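Local coordinates for protein GH62 hydrolase (Scytalidium thermophilum, PDB 4PVA) that probably removes alpha-L-arabinofuranosyl side groups from arabinoxylan by hydrolysis, as a fungal family 62 arabinofuranosidase of lignocellulose breakdown, at residues A[51-56]-A[129-134]. Numbering follows the deposited sequence.
Sequences VLINGT and PDINDP
A single side chain, Ile131, supplies every close contact on the loop side, its two methyl groups divided between two residues of a neighbouring strand while the backbones stay apart, the CA atoms of Val51 and Ile131 being 9.9 Å from each other. No hydrogen bond crosses. Ile131 CD1 meets Val51 CG2 tip to tip at 3.7 Å, and its other branch, CG2, approaches Ile53 CD1 end-on, more loosely, at 4.1 Å. The reach toward Val51 comes from an extended chain: CG1 lies anti to the backbone N (chi1 -162°) and chi2 is also near 180°, which carries CD1 well out from the loop. Val51 and Ile53, alternate residues of the strand, send their side chains to the same face, and Ile131 spans both.

The loop that presents this isoleucine is internally braced. Asp130 OD1 receives two bonds: Asn132 N at 3.0 Å, arriving from above the carboxylate plane and forming an Asx turn, and Asn132 ND2 at 3.2 Å, on the syn lone pair. A type I turn from Asp130 to Asp133 overlaps it. In segment 51-56, a type I' turn from Ile53 to Thr56 closes the hairpin between strands 44-53 and 56-65.

The contact thus joins two neighbouring blades of the five-bladed beta-propeller of family GH62, linking the end of strand 44-53, outermost in its blade, to the loop between strands 123-128 and 141-142, with His58 of strand 56-65 and Trp114 of strand 113-119 both packing against Ile53 and Ile131.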
loop_
_atom_site.group_PDB
_atom_site.type_symbol
_atom_site.label_atom_id
_atom_site.label_comp_id
_atom_site.label_asym_id
_atom_site.label_seq_id
_atom_site.Cartn_x
_atom_site.Cartn_y
_atom_site.Cartn_z
ATOM N N VAL A 51 0.857 -5.780 -9.394
ATOM C CA VAL A 51 -0.112 -5.943 -10.451
ATOM C C VAL A 51 0.122 -7.264 -11.160
ATOM O O VAL A 51 1.228 -7.796 -11.111
ATOM C CB VAL A 51 -0.077 -4.765 -11.451
ATOM C CG1 VAL A 51 -0.530 -3.463 -10.787
ATOM C CG2 VAL A 51 1.320 -4.601 -12.061
ATOM N N LEU A 52 -0.937 -7.765 -11.778
ATOM C CA LEU A 52 -0.866 -8.998 -12.569
ATOM C C LEU A 52 -1.245 -8.620 -13.980
ATOM O O LEU A 52 -2.305 -8.091 -14.213
ATOM C CB LEU A 52 -1.804 -10.038 -11.982
ATOM C CG LEU A 52 -2.078 -11.301 -12.816
ATOM C CD1 LEU A 52 -0.802 -12.081 -13.064
ATOM C CD2 LEU A 52 -3.111 -12.193 -12.138
ATOM N N ILE A 53 -0.353 -8.904 -14.932
ATOM C CA ILE A 53 -0.527 -8.517 -16.347
ATOM C C ILE A 53 -0.148 -9.735 -17.181
ATOM O O ILE A 53 0.990 -10.182 -17.151
ATOM C CB ILE A 53 0.372 -7.337 -16.747
ATOM C CG1 ILE A 53 0.207 -6.124 -15.807
ATOM C CG2 ILE A 53 0.092 -6.917 -18.184
ATOM C CD1 ILE A 53 1.338 -5.117 -15.963
ATOM N N ASN A 54 -1.134 -10.291 -17.871
ATOM C CA ASN A 54 -0.880 -11.387 -18.832
ATOM C C ASN A 54 -0.100 -12.533 -18.189
ATOM O O ASN A 54 0.862 -13.059 -18.756
ATOM C CB ASN A 54 -0.179 -10.843 -20.075
ATOM C CG ASN A 54 -1.041 -9.851 -20.841
ATOM O OD1 ASN A 54 -2.278 -9.981 -20.884
ATOM N ND2 ASN A 54 -0.398 -8.853 -21.447
ATOM N N GLY A 55 -0.520 -12.882 -16.985
ATOM C CA GLY A 55 0.029 -14.000 -16.245
ATOM C C GLY A 55 1.320 -13.732 -15.490
ATOM O O GLY A 55 1.793 -14.620 -14.780
ATOM N N THR A 56 1.850 -12.514 -15.579
ATOM C CA THR A 56 3.040 -12.156 -14.829
ATOM C C THR A 56 2.698 -11.179 -13.708
ATOM O O THR A 56 2.051 -10.154 -13.928
ATOM C CB THR A 56 4.097 -11.530 -15.720
ATOM O OG1 THR A 56 4.483 -12.473 -16.734
ATOM C CG2 THR A 56 5.347 -11.151 -14.938
ATOM N N PRO A 129 7.664 4.292 -18.658
ATOM C CA PRO A 129 6.684 3.837 -19.640
ATOM C C PRO A 129 6.491 2.322 -19.718
ATOM O O PRO A 129 5.491 1.889 -20.264
ATOM C CB PRO A 129 7.297 4.315 -20.965
ATOM C CG PRO A 129 8.750 4.331 -20.696
ATOM C CD PRO A 129 8.835 4.911 -19.314
ATOM N N ASP A 130 7.419 1.547 -19.168
ATOM C CA ASP A 130 7.417 0.099 -19.322
ATOM C C ASP A 130 7.772 -0.580 -18.013
ATOM O O ASP A 130 8.933 -0.610 -17.594
ATOM C CB ASP A 130 8.407 -0.333 -20.424
ATOM C CG ASP A 130 8.290 -1.796 -20.774
ATOM O OD1 ASP A 130 7.574 -2.591 -20.100
ATOM O OD2 ASP A 130 8.913 -2.171 -21.786
ATOM N N ILE A 131 6.764 -1.209 -17.405
ATOM C CA ILE A 131 6.946 -1.850 -16.107
ATOM C C ILE A 131 7.974 -2.967 -16.157
ATOM O O ILE A 131 8.577 -3.299 -15.161
ATOM C CB ILE A 131 5.603 -2.355 -15.560
ATOM C CG1 ILE A 131 5.675 -2.626 -14.052
ATOM C CG2 ILE A 131 5.105 -3.564 -16.323
ATOM C CD1 ILE A 131 4.303 -2.898 -13.440
ATOM N N ASN A 132 8.218 -3.517 -17.339
ATOM C CA ASN A 132 9.193 -4.579 -17.487
ATOM C C ASN A 132 10.650 -4.094 -17.524
ATOM O O ASN A 132 11.570 -4.926 -17.570
ATOM C CB ASN A 132 8.914 -5.343 -18.787
ATOM C CG ASN A 132 7.614 -6.099 -18.732
ATOM O OD1 ASN A 132 7.528 -7.129 -18.070
ATOM N ND2 ASN A 132 6.605 -5.608 -19.442
ATOM N N ASP A 133 10.861 -2.776 -17.543
ATOM C CA ASP A 133 12.190 -2.182 -17.655
ATOM C C ASP A 133 12.564 -1.414 -16.387
ATOM O O ASP A 133 12.519 -0.186 -16.360
ATOM C CB ASP A 133 12.230 -1.209 -18.837
ATOM C CG ASP A 133 11.839 -1.855 -20.162
ATOM O OD1 ASP A 133 11.905 -3.107 -20.289
ATOM O OD2 ASP A 133 11.469 -1.082 -21.084
ATOM N N PRO A 134 12.939 -2.124 -15.321
ATOM C CA PRO A 134 13.134 -1.472 -14.024
ATOM C C PRO A 134 14.290 -0.484 -13.970
ATOM O O PRO A 134 14.340 0.362 -13.104
ATOM C CB PRO A 134 13.363 -2.649 -13.070
ATOM C CG PRO A 134 13.835 -3.765 -13.948
ATOM C CD PRO A 134 13.053 -3.591 -15.206
#